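Local structure of ribonucleoside-diphosphate reductase subunit beta (Clostridium botulinum, 6ZJK) at residues S108-N113 / M198-L203; E112-I117 / N131-Q136; S39-N44 / N254-I259; Y181-K186 / I190-R195. The protein probably serves as the radical-generating di-iron subunit of a class I ribonucleotide reductase, which makes deoxyribonucleotides from ribonucleoside diphosphates. All blocks are in the same frame, centred on the assembly; numbering follows the deposited sequence.

Contact 1 (S108-N113 / M198-L203)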
loop_
_atom_site.group_PDB
_atom_site.type_symbol
_atom_site.label_atom_id
_atom_site.label_comp_id
_atom_site.label_asym_id
_atom_site.label_seq_id
_atom_site.Cartn_x
_atom_site.Cartn_y
_atom_site.Cartn_z
ATOM N N SER A 108 -4.364 3.371 12.072
ATOM C CA SER A 108 -3.735 4.543 11.575
ATOM C C SER A 108 -2.248 4.452 11.750
ATOM O O SER A 108 -1.542 4.755 10.875
ATOM C CB SER A 108 -4.303 5.819 12.205
ATOM O OG SER A 108 -5.584 6.082 11.741
ATOM N N VAL A 109 -1.771 4.015 12.896
ATOM C CA VAL A 109 -0.345 3.915 13.073
ATOM C C VAL A 109 0.255 2.760 12.270
ATOM O O VAL A 109 1.350 2.820 11.907
ATOM C CB VAL A 109 0.157 3.830 14.501
ATOM C CG1 VAL A 109 -0.131 5.065 15.269
ATOM C CG2 VAL A 109 -0.377 2.645 15.194
ATOM N N GLN A 110 -0.512 1.736 12.002
ATOM C CA GLN A 110 -0.066 0.642 11.195
ATOM C C GLN A 110 0.148 1.202 9.796
ATOM O O GLN A 110 1.148 0.980 9.222
ATOM C CB GLN A 110 -1.080 -0.465 11.164
ATOM C CG GLN A 110 -1.148 -1.323 12.395
ATOM C CD GLN A 110 0.112 -2.036 12.694
ATOM O OE1 GLN A 110 1.000 -1.500 13.283
ATOM N NE2 GLN A 110 0.188 -3.262 12.271
ATOM N N SER A 111 -0.765 2.010 9.284
ATOM C CA SER A 111 -0.661 2.626 7.962
ATOM C C SER A 111 0.538 3.542 7.794
ATOM O O SER A 111 1.036 3.700 6.737
ATOM C CB SER A 111 -1.903 3.411 7.624
ATOM O OG SER A 111 -3.010 2.624 7.507
ATOM N N GLU A 112 0.980 4.158 8.857
ATOM C CA GLU A 112 2.105 4.983 8.833
ATOM C C GLU A 112 3.391 4.257 9.095
ATOM O O GLU A 112 4.380 4.648 8.588
ATOM C CB GLU A 112 1.975 6.027 9.903
ATOM C CG GLU A 112 0.953 7.075 9.619
ATOM C CD GLU A 112 1.404 8.060 8.606
ATOM O OE1 GLU A 112 0.539 8.605 7.958
ATOM O OE2 GLU A 112 2.600 8.293 8.485
ATOM N N ASN A 113 3.386 3.230 9.913
ATOM C CA ASN A 113 4.607 2.542 10.252
ATOM C C ASN A 113 5.068 1.430 9.318
ATOM O O ASN A 113 6.218 1.253 9.164
ATOM C CB ASN A 113 4.521 1.959 11.635
ATOM C CG ASN A 113 5.825 1.455 12.129
ATOM O OD1 ASN A 113 6.779 2.187 12.200
ATOM N ND2 ASN A 113 5.867 0.220 12.485
ATOM N N MET A 198 8.274 -7.211 16.765
ATOM C CA MET A 198 7.561 -7.915 17.798
ATOM C C MET A 198 6.362 -7.082 18.256
ATOM O O MET A 198 5.345 -7.596 18.506
ATOM C CB MET A 198 8.540 -8.319 18.914
ATOM C CG MET A 198 8.041 -9.192 20.026
ATOM S SD MET A 198 7.326 -10.740 19.691
ATOM C CE MET A 198 6.452 -11.043 21.165
ATOM N N ALA A 199 6.507 -5.775 18.285
ATOM C CA ALA A 199 5.413 -4.878 18.636
ATOM C C ALA A 199 4.238 -5.047 17.700
ATOM O O ALA A 199 3.130 -5.171 18.120
ATOM C CB ALA A 199 5.885 -3.482 18.611
ATOM N N ASN A 200 4.508 -5.062 16.409
ATOM C CA ASN A 200 3.507 -5.307 15.435
ATOM C C ASN A 200 2.772 -6.569 15.682
ATOM O O ASN A 200 1.610 -6.598 15.589
ATOM C CB ASN A 200 4.184 -5.514 14.114
ATOM C CG ASN A 200 3.995 -4.397 13.184
ATOM O OD1 ASN A 200 2.967 -4.257 12.617
ATOM N ND2 ASN A 200 5.005 -3.601 13.020
ATOM N N TYR A 201 3.495 -7.655 15.924
ATOM C CA TYR A 201 2.918 -8.966 16.166
ATOM C C TYR A 201 1.976 -8.922 17.357
ATOM O O TYR A 201 0.909 -9.404 17.307
ATOM C CB TYR A 201 4.030 -10.031 16.302
ATOM C CG TYR A 201 3.586 -11.445 16.483
ATOM C CD1 TYR A 201 2.757 -12.025 15.611
ATOM C CD2 TYR A 201 4.028 -12.200 17.542
ATOM C CE1 TYR A 201 2.327 -13.289 15.796
ATOM C CE2 TYR A 201 3.616 -13.479 17.716
ATOM C CZ TYR A 201 2.776 -14.016 16.831
ATOM O OH TYR A 201 2.315 -15.230 16.942
ATOM N N ILE A 202 2.388 -8.274 18.413
ATOM C CA ILE A 202 1.554 -8.125 19.587
ATOM C C ILE A 202 0.283 -7.346 19.273
ATOM O O ILE A 202 -0.766 -7.796 19.547
ATOM C CB ILE A 202 2.316 -7.462 20.712
ATOM C CG1 ILE A 202 3.319 -8.431 21.286
ATOM C CG2 ILE A 202 1.370 -6.999 21.780
ATOM C CD1 ILE A 202 4.414 -7.786 22.048
ATOM N N LEU A 203 0.440 -6.230 18.596
ATOM C CA LEU A 203 -0.661 -5.364 18.216
ATOM C C LEU A 203 -1.748 -6.085 17.504
ATOM O O LEU A 203 -2.838 -6.022 17.882
ATOM C CB LEU A 203 -0.166 -4.188 17.422
ATOM C CG LEU A 203 -1.179 -3.207 16.833
ATOM C CD1 LEU A 203 -0.527 -1.905 16.517
ATOM C CD2 LEU A 203 -1.942 -3.708 15.665
HETATM O O HOH W 1 3.974 -1.412 11.976
#
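Q110 and N200 meet through their side-chain amides in the gap between two nearly antiparallel helices whose segment axes come no closer than 12.2 Å. NE2 of Q110 gives a hydrogen to OD1 of N200 at 3.0 Å, fairly straight with 160° at the hydrogen. The acceptor lies close to the Q110 amide plane, whereas the donor is tilted out of the N200 carbonyl plane, and the two amides are turned 54° against each other. Q110 gets there by a bend in its chain at chi2 (-61°), which swings the amide across.

L203 runs past Q110 in the opposite direction, and both of its methyls lie over one face of the Q110 amide, CD1 towards OE1 at 3.6 Å and CD2 towards NE2 at 4.0 Å. A water between the buried side chains completes the polar link. It accepts from ND2 of N113 at 2.6 Å and from ND2 of N200, also at 2.6 Å, and donates to Q110 OE1 at 3.2 Å. Since OE1 is also hydrogen-bonded to Y181 OH, both ends of the Q110 amide are held and its rotation is fixed.

The Q110 side chain comes to about 5 Å from an iron ion, and NE2 makes a weak second bond to the iron ligand E204, so this is second-shell structure of the di-iron site. Helix 168-186 lies against the contact through Y181, helix 124-151 brings E137 against Q110, and R49 of the second subunit forms a salt bridge with E112.

Contact 2 (E112-I117 / N131-Q136)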
loop_
_atom_site.group_PDB
_atom_site.type_symbol
_atom_site.label_atom_id
_atom_site.label_comp_id
_atom_site.label_asym_id
_atom_site.label_seq_id
_atom_site.Cartn_x
_atom_site.Cartn_y
_atom_site.Cartn_z
ATOM N N GLU A 112 0.980 4.158 8.857
ATOM C CA GLU A 112 2.105 4.983 8.833
ATOM C C GLU A 112 3.391 4.257 9.095
ATOM O O GLU A 112 4.380 4.648 8.588
ATOM C CB GLU A 112 1.975 6.027 9.903
ATOM C CG GLU A 112 0.953 7.075 9.619
ATOM C CD GLU A 112 1.404 8.060 8.606
ATOM O OE1 GLU A 112 0.539 8.605 7.958
ATOM O OE2 GLU A 112 2.600 8.293 8.485
ATOM N N ASN A 113 3.386 3.230 9.913
ATOM C CA ASN A 113 4.607 2.542 10.252
ATOM C C ASN A 113 5.068 1.430 9.318
ATOM O O ASN A 113 6.218 1.253 9.164
ATOM C CB ASN A 113 4.521 1.959 11.635
ATOM C CG ASN A 113 5.825 1.455 12.129
ATOM O OD1 ASN A 113 6.779 2.187 12.200
ATOM N ND2 ASN A 113 5.867 0.220 12.485
ATOM N N LEU A 114 4.152 0.663 8.781
ATOM C CA LEU A 114 4.487 -0.406 7.879
ATOM C C LEU A 114 5.468 -0.023 6.759
ATOM O O LEU A 114 6.347 -0.768 6.470
ATOM C CB LEU A 114 3.234 -1.020 7.302
ATOM C CG LEU A 114 2.484 -1.865 8.291
ATOM C CD1 LEU A 114 1.251 -2.480 7.731
ATOM C CD2 LEU A 114 3.395 -2.896 8.884
ATOM N N PRO A 115 5.304 1.149 6.173
ATOM C CA PRO A 115 6.247 1.480 5.123
ATOM C C PRO A 115 7.614 1.758 5.628
ATOM O O PRO A 115 8.530 1.805 4.875
ATOM C CB PRO A 115 5.685 2.733 4.536
ATOM C CG PRO A 115 4.277 2.689 4.821
ATOM C CD PRO A 115 4.061 1.897 6.041
ATOM N N ASN A 116 7.747 1.954 6.915
ATOM C CA ASN A 116 9.036 2.227 7.469
ATOM C C ASN A 116 9.763 0.949 7.750
ATOM O O ASN A 116 10.963 0.904 7.801
ATOM C CB ASN A 116 8.870 3.007 8.745
ATOM C CG ASN A 116 8.836 4.468 8.505
ATOM O OD1 ASN A 116 8.137 4.947 7.639
ATOM N ND2 ASN A 116 9.598 5.191 9.284
ATOM N N ILE A 117 9.015 -0.090 7.934
ATOM C CA ILE A 117 9.603 -1.325 8.167
ATOM C C ILE A 117 9.957 -1.845 6.813
ATOM O O ILE A 117 11.050 -2.242 6.588
ATOM C CB ILE A 117 8.625 -2.220 8.869
ATOM C CG1 ILE A 117 8.708 -1.947 10.345
ATOM C CG2 ILE A 117 8.923 -3.659 8.594
ATOM C CD1 ILE A 117 7.629 -2.604 11.119
ATOM N N ASN A 131 3.109 -4.181 1.538
ATOM C CA ASN A 131 2.357 -3.126 0.854
ATOM C C ASN A 131 0.882 -3.498 0.733
ATOM O O ASN A 131 0.006 -2.640 0.868
ATOM C CB ASN A 131 2.923 -2.881 -0.552
ATOM C CG ASN A 131 4.239 -2.137 -0.550
ATOM O OD1 ASN A 131 4.580 -1.443 0.401
ATOM N ND2 ASN A 131 4.972 -2.243 -1.654
ATOM N N ILE A 132 0.585 -4.751 0.515
ATOM C CA ILE A 132 -0.781 -5.153 0.471
ATOM C C ILE A 132 -1.379 -5.001 1.880
ATOM O O ILE A 132 -2.491 -4.639 2.040
ATOM C CB ILE A 132 -0.927 -6.582 0.032
ATOM C CG1 ILE A 132 -0.357 -6.788 -1.364
ATOM C CG2 ILE A 132 -2.351 -7.003 0.023
ATOM C CD1 ILE A 132 -0.404 -8.211 -1.850
ATOM N N GLN A 133 -0.585 -5.287 2.892
ATOM C CA GLN A 133 -1.032 -5.172 4.244
ATOM C C GLN A 133 -1.381 -3.736 4.501
ATOM O O GLN A 133 -2.399 -3.488 5.005
ATOM C CB GLN A 133 0.008 -5.646 5.245
ATOM C CG GLN A 133 -0.436 -5.669 6.677
ATOM C CD GLN A 133 0.604 -6.136 7.669
ATOM O OE1 GLN A 133 1.644 -6.666 7.343
ATOM N NE2 GLN A 133 0.299 -5.934 8.917
ATOM N N THR A 134 -0.502 -2.818 4.153
ATOM C CA THR A 134 -0.746 -1.394 4.389
ATOM C C THR A 134 -2.062 -0.935 3.764
ATOM O O THR A 134 -2.828 -0.176 4.381
ATOM C CB THR A 134 0.409 -0.568 3.833
ATOM O OG1 THR A 134 1.617 -0.933 4.500
ATOM C CG2 THR A 134 0.162 0.906 4.035
ATOM N N PHE A 135 -2.325 -1.381 2.537
ATOM C CA PHE A 135 -3.577 -1.088 1.849
ATOM C C PHE A 135 -4.779 -1.601 2.641
ATOM O O PHE A 135 -5.781 -0.893 2.783
ATOM C CB PHE A 135 -3.496 -1.712 0.454
ATOM C CG PHE A 135 -4.811 -1.988 -0.190
ATOM C CD1 PHE A 135 -5.499 -0.981 -0.861
ATOM C CD2 PHE A 135 -5.340 -3.267 -0.186
ATOM C CE1 PHE A 135 -6.701 -1.244 -1.499
ATOM C CE2 PHE A 135 -6.549 -3.542 -0.812
ATOM C CZ PHE A 135 -7.231 -2.528 -1.471
ATOM N N GLN A 136 -4.680 -2.813 3.199
ATOM C CA GLN A 136 -5.768 -3.394 3.995
ATOM C C GLN A 136 -6.001 -2.626 5.284
ATOM O O GLN A 136 -7.148 -2.528 5.739
ATOM C CB GLN A 136 -5.488 -4.874 4.334
ATOM C CG GLN A 136 -5.568 -5.794 3.117
ATOM C CD GLN A 136 -5.334 -7.257 3.391
ATOM O OE1 GLN A 136 -4.939 -7.657 4.501
ATOM N NE2 GLN A 136 -5.594 -8.086 2.374
#
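The hydroxyl oxygen of T134 is gripped by one hydrogen bond and packed by carbon: it is bonded to the backbone O of L130, one turn earlier, while L114 packs closely on it from the facing helix and P115 more loosely. These are consecutive antiparallel helices, 90-118 and 124-151, in the iron-carrying helical bundle of the R2 fold, and their short axes run 9.4 Å apart at 174°. CB of L114 sits 3.2 Å from T134 OG1, and CD1 of the same leucine follows at 3.6 Å, as the two side chains pass alongside, pointing opposite ways.

L114 starts with CG opposite its carbonyl carbon (chi1 -73°), which carries CD1 to 3.7 Å from Q133 CD. The glutamine is fully extended and crosses the leucine at about a right angle. Its side chain comes to about 4 Å from an iron ion and packs on the ligands E204 and H241, so L114 backs a residue lining the metal site.

F135 stacks with F135 of the second subunit. The proline kinks helix 90-118: P115 N has no hydrogen to give, N116 N bonds back to N113 O at 2.8 Å, and P115 CD rests 4.0 Å from T134 OG1.

Contact 3 (S39-N44 / N254-I259)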
loop_
_atom_site.group_PDB
_atom_site.type_symbol
_atom_site.label_atom_id
_atom_site.label_comp_id
_atom_site.label_asym_id
_atom_site.label_seq_id
_atom_site.Cartn_x
_atom_site.Cartn_y
_atom_site.Cartn_z
ATOM N N SER A 39 18.479 -12.401 1.052
ATOM C CA SER A 39 18.138 -12.486 2.471
ATOM C C SER A 39 17.044 -11.471 2.790
ATOM O O SER A 39 16.705 -10.614 1.970
ATOM C CB SER A 39 19.363 -12.251 3.359
ATOM O OG SER A 39 19.936 -10.990 3.061
ATOM N N MET A 40 16.519 -11.548 4.010
ATOM C CA MET A 40 15.448 -10.686 4.515
ATOM C C MET A 40 15.878 -9.258 4.699
ATOM O O MET A 40 15.203 -8.370 4.359
ATOM C CB MET A 40 14.831 -11.228 5.799
ATOM C CG MET A 40 13.492 -10.639 6.189
ATOM S SD MET A 40 12.122 -11.030 5.174
ATOM C CE MET A 40 11.884 -12.725 5.508
ATOM N N ILE A 41 17.013 -9.082 5.296
ATOM C CA ILE A 41 17.608 -7.800 5.454
ATOM C C ILE A 41 19.053 -7.899 4.999
ATOM O O ILE A 41 19.591 -8.956 4.898
ATOM C CB ILE A 41 17.512 -7.249 6.880
ATOM C CG1 ILE A 41 18.111 -8.196 7.879
ATOM C CG2 ILE A 41 16.079 -6.958 7.237
ATOM C CD1 ILE A 41 18.495 -7.533 9.158
ATOM N N ASN A 42 19.663 -6.772 4.740
ATOM C CA ASN A 42 21.026 -6.655 4.288
ATOM C C ASN A 42 21.366 -7.418 2.990
ATOM O O ASN A 42 22.469 -7.646 2.735
ATOM C CB ASN A 42 22.045 -6.991 5.390
ATOM C CG ASN A 42 21.998 -6.062 6.590
ATOM O OD1 ASN A 42 22.018 -4.878 6.472
ATOM N ND2 ASN A 42 21.982 -6.638 7.742
ATOM N N GLY A 43 20.417 -7.746 2.155
ATOM C CA GLY A 43 20.710 -8.479 0.943
ATOM C C GLY A 43 20.987 -7.566 -0.250
ATOM O O GLY A 43 20.566 -6.409 -0.276
ATOM N N ASN A 44 21.707 -8.103 -1.237
ATOM C CA ASN A 44 22.069 -7.355 -2.448
ATOM C C ASN A 44 20.951 -7.528 -3.472
ATOM O O ASN A 44 21.042 -8.330 -4.405
ATOM C CB ASN A 44 23.407 -7.851 -3.002
ATOM C CG ASN A 44 23.914 -7.018 -4.182
ATOM O OD1 ASN A 44 23.593 -5.840 -4.307
ATOM N ND2 ASN A 44 24.700 -7.640 -5.057
ATOM N N ASN A 254 16.507 -17.243 11.701
ATOM C CA ASN A 254 17.377 -18.209 11.033
ATOM C C ASN A 254 18.598 -17.539 10.402
ATOM O O ASN A 254 19.706 -18.088 10.461
ATOM C CB ASN A 254 16.592 -18.979 9.971
ATOM C CG ASN A 254 17.462 -19.983 9.226
ATOM O OD1 ASN A 254 17.496 -20.016 7.994
ATOM N ND2 ASN A 254 18.176 -20.798 9.978
ATOM N N GLU A 255 18.429 -16.333 9.840
ATOM C CA GLU A 255 19.483 -15.652 9.090
ATOM C C GLU A 255 20.313 -14.680 9.936
ATOM O O GLU A 255 21.274 -14.096 9.415
ATOM C CB GLU A 255 18.877 -14.894 7.897
ATOM C CG GLU A 255 18.117 -15.762 6.866
ATOM C CD GLU A 255 17.299 -14.914 5.867
ATOM O OE1 GLU A 255 17.329 -13.669 5.964
ATOM O OE2 GLU A 255 16.615 -15.487 4.980
ATOM N N ASN A 256 19.952 -14.463 11.203
ATOM C CA ASN A 256 20.610 -13.499 12.097
ATOM C C ASN A 256 20.752 -14.084 13.505
ATOM O O ASN A 256 20.447 -13.433 14.510
ATOM C CB ASN A 256 19.828 -12.182 12.167
ATOM C CG ASN A 256 19.716 -11.489 10.830
ATOM O OD1 ASN A 256 20.626 -10.773 10.417
ATOM N ND2 ASN A 256 18.600 -11.693 10.142
ATOM N N SER A 257 21.259 -15.320 13.591
ATOM C CA SER A 257 21.229 -16.037 14.864
ATOM C C SER A 257 22.113 -15.380 15.916
ATOM O O SER A 257 21.807 -15.464 17.113
ATOM C CB SER A 257 21.635 -17.493 14.658
ATOM O OG SER A 257 22.993 -17.595 14.273
ATOM N N HIS A 258 23.172 -14.679 15.501
ATOM C CA HIS A 258 24.029 -14.001 16.470
ATOM C C HIS A 258 23.313 -12.848 17.170
ATOM O O HIS A 258 23.711 -12.480 18.280
ATOM C CB HIS A 258 25.302 -13.489 15.791
ATOM C CG HIS A 258 25.049 -12.471 14.723
ATOM N ND1 HIS A 258 24.612 -12.808 13.456
ATOM C CD2 HIS A 258 25.142 -11.119 14.739
ATOM C CE1 HIS A 258 24.458 -11.710 12.738
ATOM N NE2 HIS A 258 24.772 -10.671 13.493
ATOM N N ILE A 259 22.268 -12.282 16.563
ATOM C CA ILE A 259 21.500 -11.230 17.235
ATOM C C ILE A 259 20.396 -11.808 18.113
ATOM O O ILE A 259 20.145 -11.310 19.219
ATOM C CB ILE A 259 20.926 -10.247 16.191
ATOM C CG1 ILE A 259 22.047 -9.538 15.448
ATOM C CG2 ILE A 259 20.040 -9.219 16.868
ATOM C CD1 ILE A 259 22.857 -8.651 16.364
HETATM O O HOH W 2 18.301 -11.526 6.875
#
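E255 and M40 make the firm part of this contact: the backbone N of M40 donates to E255 OE1 at 3.0 Å, and the bond is nearly straight (171°). The oxygen uses its syn lone pair, on the side of its carboxylate twin. E255 reaches the loop because its chain is extended beyond CG (chi2 168°). The same OE1 is packed by carbon, with CB of M40 at 3.5 Å and CB of S39 at 3.6 Å. The thioether end of M40 then leads away from this segment, to pack on Y56, I121 and L252.

Beyond the carboxylate the fit is looser and a water fills in. It donates to E255 OE1 and accepts from I41 N at 3.2 Å and from N256 ND2 at 3.3 Å, while ND2 is also bonded to L252 O. I41 and N256 otherwise barely touch, I41 CD1 standing 4.1 Å from N256 OD1, and N42, S257 and H258 beyond them are exposed. Within the loop, S39 OG donates to I41 O at 2.8 Å from above the carbonyl plane, bracing the bend around M40.

T122 also holds the loop, its OG1 bonding to S39 O and G43 N. The arrangement is that of a helix-end carboxylate receiving a loop N-H: it fastens the long N-terminal arm of this R2 subunit to the end of helix 225-255.

Contact 4 (Y181-K186 / I190-R195)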
loop_
_atom_site.group_PDB
_atom_site.type_symbol
_atom_site.label_atom_id
_atom_site.label_comp_id
_atom_site.label_asym_id
_atom_site.label_seq_id
_atom_site.Cartn_x
_atom_site.Cartn_y
_atom_site.Cartn_z
ATOM N N TYR A 181 7.423 2.209 17.950
ATOM C CA TYR A 181 7.655 2.368 16.577
ATOM C C TYR A 181 8.522 3.578 16.382
ATOM O O TYR A 181 9.492 3.507 15.698
ATOM C CB TYR A 181 6.348 2.544 15.851
ATOM C CG TYR A 181 5.494 1.331 15.707
ATOM C CD1 TYR A 181 5.990 0.084 15.912
ATOM C CD2 TYR A 181 4.191 1.433 15.350
ATOM C CE1 TYR A 181 5.211 -1.011 15.774
ATOM C CE2 TYR A 181 3.403 0.323 15.203
ATOM C CZ TYR A 181 3.944 -0.900 15.415
ATOM O OH TYR A 181 3.209 -2.002 15.262
ATOM N N GLU A 182 8.230 4.682 17.044
ATOM C CA GLU A 182 8.978 5.911 16.785
ATOM C C GLU A 182 10.422 5.798 17.261
ATOM O O GLU A 182 11.307 6.480 16.730
ATOM C CB GLU A 182 8.251 7.089 17.442
ATOM C CG GLU A 182 8.874 8.474 17.251
ATOM C CD GLU A 182 8.440 9.154 15.957
ATOM O OE1 GLU A 182 9.149 10.086 15.520
ATOM O OE2 GLU A 182 7.386 8.783 15.391
ATOM N N LYS A 183 10.734 4.858 18.155
ATOM C CA LYS A 183 12.154 4.797 18.466
ATOM C C LYS A 183 12.936 4.164 17.321
ATOM O O LYS A 183 14.044 4.604 16.991
ATOM C CB LYS A 183 12.352 3.979 19.740
ATOM C CG LYS A 183 13.792 3.703 20.134
ATOM C CD LYS A 183 14.141 4.203 21.514
ATOM C CE LYS A 183 15.645 4.365 21.614
ATOM N NZ LYS A 183 16.002 5.416 22.623
ATOM N N PHE A 184 12.313 3.429 16.423
ATOM C CA PHE A 184 13.022 2.968 15.260
ATOM C C PHE A 184 12.991 4.020 14.214
ATOM O O PHE A 184 13.964 4.234 13.540
ATOM C CB PHE A 184 12.396 1.707 14.713
ATOM C CG PHE A 184 12.981 1.262 13.414
ATOM C CD1 PHE A 184 14.294 0.902 13.327
ATOM C CD2 PHE A 184 12.212 1.190 12.289
ATOM C CE1 PHE A 184 14.835 0.486 12.147
ATOM C CE2 PHE A 184 12.751 0.770 11.103
ATOM C CZ PHE A 184 14.063 0.418 11.033
ATOM N N ASN A 185 11.854 4.678 14.088
ATOM C CA ASN A 185 11.690 5.722 13.100
ATOM C C ASN A 185 12.761 6.779 13.163
ATOM O O ASN A 185 13.173 7.309 12.163
ATOM C CB ASN A 185 10.339 6.382 13.232
ATOM C CG ASN A 185 10.079 7.371 12.128
ATOM O OD1 ASN A 185 10.645 7.273 11.069
ATOM N ND2 ASN A 185 9.243 8.348 12.392
ATOM N N LYS A 186 13.194 7.086 14.360
ATOM C CA LYS A 186 14.235 8.095 14.465
ATOM C C LYS A 186 15.611 7.490 14.700
ATOM O O LYS A 186 16.618 8.143 14.419
ATOM C CB LYS A 186 13.882 9.078 15.580
ATOM C CG LYS A 186 12.625 9.894 15.256
ATOM C CD LYS A 186 12.443 11.070 16.209
ATOM C CE LYS A 186 13.780 11.611 16.696
ATOM N NZ LYS A 186 13.776 13.081 16.831
ATOM N N ILE A 190 19.485 -2.261 14.535
ATOM C CA ILE A 190 18.864 -3.572 14.342
ATOM C C ILE A 190 18.040 -3.989 15.557
ATOM O O ILE A 190 16.936 -4.529 15.417
ATOM C CB ILE A 190 19.919 -4.639 13.989
ATOM C CG1 ILE A 190 19.246 -6.003 13.846
ATOM C CG2 ILE A 190 21.017 -4.712 15.039
ATOM C CD1 ILE A 190 18.446 -6.162 12.569
ATOM N N HIS A 191 18.439 -3.645 16.786
ATOM C CA HIS A 191 17.650 -4.051 17.946
ATOM C C HIS A 191 16.321 -3.306 17.989
ATOM O O HIS A 191 15.276 -3.904 18.281
ATOM C CB HIS A 191 18.440 -3.832 19.230
ATOM C CG HIS A 191 19.594 -4.770 19.379
ATOM N ND1 HIS A 191 20.875 -4.433 18.990
ATOM C CD2 HIS A 191 19.657 -6.052 19.810
ATOM C CE1 HIS A 191 21.683 -5.453 19.213
ATOM N NE2 HIS A 191 20.968 -6.449 19.707
ATOM N N ASN A 192 16.338 -2.000 17.701
ATOM C CA ASN A 192 15.090 -1.255 17.588
ATOM C C ASN A 192 14.201 -1.816 16.489
ATOM O O ASN A 192 12.968 -1.783 16.603
ATOM C CB ASN A 192 15.375 0.223 17.335
ATOM C CG ASN A 192 16.052 0.895 18.513
ATOM O OD1 ASN A 192 15.956 0.424 19.646
ATOM N ND2 ASN A 192 16.711 2.018 18.259
ATOM N N PHE A 193 14.799 -2.347 15.447
ATOM C CA PHE A 193 14.053 -2.898 14.336
ATOM C C PHE A 193 13.323 -4.157 14.744
ATOM O O PHE A 193 12.163 -4.288 14.456
ATOM C CB PHE A 193 14.988 -3.114 13.149
ATOM C CG PHE A 193 14.349 -3.752 11.965
ATOM C CD1 PHE A 193 13.573 -3.030 11.112
ATOM C CD2 PHE A 193 14.565 -5.064 11.692
ATOM C CE1 PHE A 193 12.989 -3.618 10.019
ATOM C CE2 PHE A 193 13.982 -5.668 10.611
ATOM C CZ PHE A 193 13.198 -4.940 9.768
ATOM N N LEU A 194 13.993 -5.060 15.443
ATOM C CA LEU A 194 13.389 -6.304 15.886
ATOM C C LEU A 194 12.339 -6.117 16.969
ATOM O O LEU A 194 11.381 -6.831 17.016
ATOM C CB LEU A 194 14.438 -7.287 16.344
ATOM C CG LEU A 194 15.419 -7.802 15.305
ATOM C CD1 LEU A 194 16.494 -8.632 15.957
ATOM C CD2 LEU A 194 14.729 -8.589 14.221
ATOM N N ARG A 195 12.531 -5.137 17.836
ATOM C CA ARG A 195 11.551 -4.846 18.866
ATOM C C ARG A 195 10.290 -4.292 18.184
ATOM O O ARG A 195 9.202 -4.620 18.549
ATOM C CB ARG A 195 12.110 -3.901 19.917
ATOM C CG ARG A 195 13.185 -4.492 20.796
ATOM C CD ARG A 195 13.472 -3.647 22.023
ATOM N NE ARG A 195 14.626 -2.787 21.829
ATOM C CZ ARG A 195 15.862 -3.107 22.183
ATOM N NH1 ARG A 195 16.114 -4.265 22.750
ATOM N NH2 ARG A 195 16.856 -2.278 21.957
#
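A helical hairpin brings these segments together: helix 168-186 ends, three residues turn, and helix 190-220 sets off the other way, with the short axes 8.7 Å apart and 147° between their directions. At its heart are F184 and F193, whose side chains lie side by side and point the same way. CZ of F184 comes to the edge of the F193 ring, 3.5 Å from CD1, while the CA of F193 lies over one face of the F184 ring. The rings are oblique, their planes at 58° and their centroids 5.4 Å apart.

N192 carries the neighbouring part of the contact and sits closest to F184 by backbone, the two CA atoms being 5.2 Å apart. Its O stands 4.0 Å from F184 CB, and its CB approaches F184 CD1 at 4.2 Å. The amide turns back beside its own backbone N (chi1 -66°), where ND2 bonds to E187 O in the turn. One side of that amide is covered by K183, whose CG lies 3.9 Å from N192 ND2; K183 itself is exposed, so the packing thins toward solvent here. E189 in the turn bonds N192 N with one carboxylate oxygen and H191 ND1 with the other, tying the turn to the first turn of the new helix.

Around the hairpin, Y120, just past helix 90-118, meets F184 edge-to-face, helix 262-287 packs on L194 through L264 and F268, and K25 and I28 of the second subunit bond to N185 and E182 on helix 168-186.

Contacts 1, 2 and 4 form one patch of the helical bundle. Contacts 1 and 2 share E112 and N113 on helix 90-118, with centres 9 Å apart; contacts 1 and 4 share helix 190-220, with centres 12 Å apart. Contact 3 lies at the far end, its centre 22 Å from that of contact 1, yet touches contact 4 where I41 meets I190 and I259 meets L194. Along the chain, contact 3 closes a loop that encloses the other three, contact 4 is nested inside the loop of contact 1, and contact 2 closes before contact 4 opens. The patch runs from the di-iron site, beside contacts 1 and 2, to the fastened N-terminal arm.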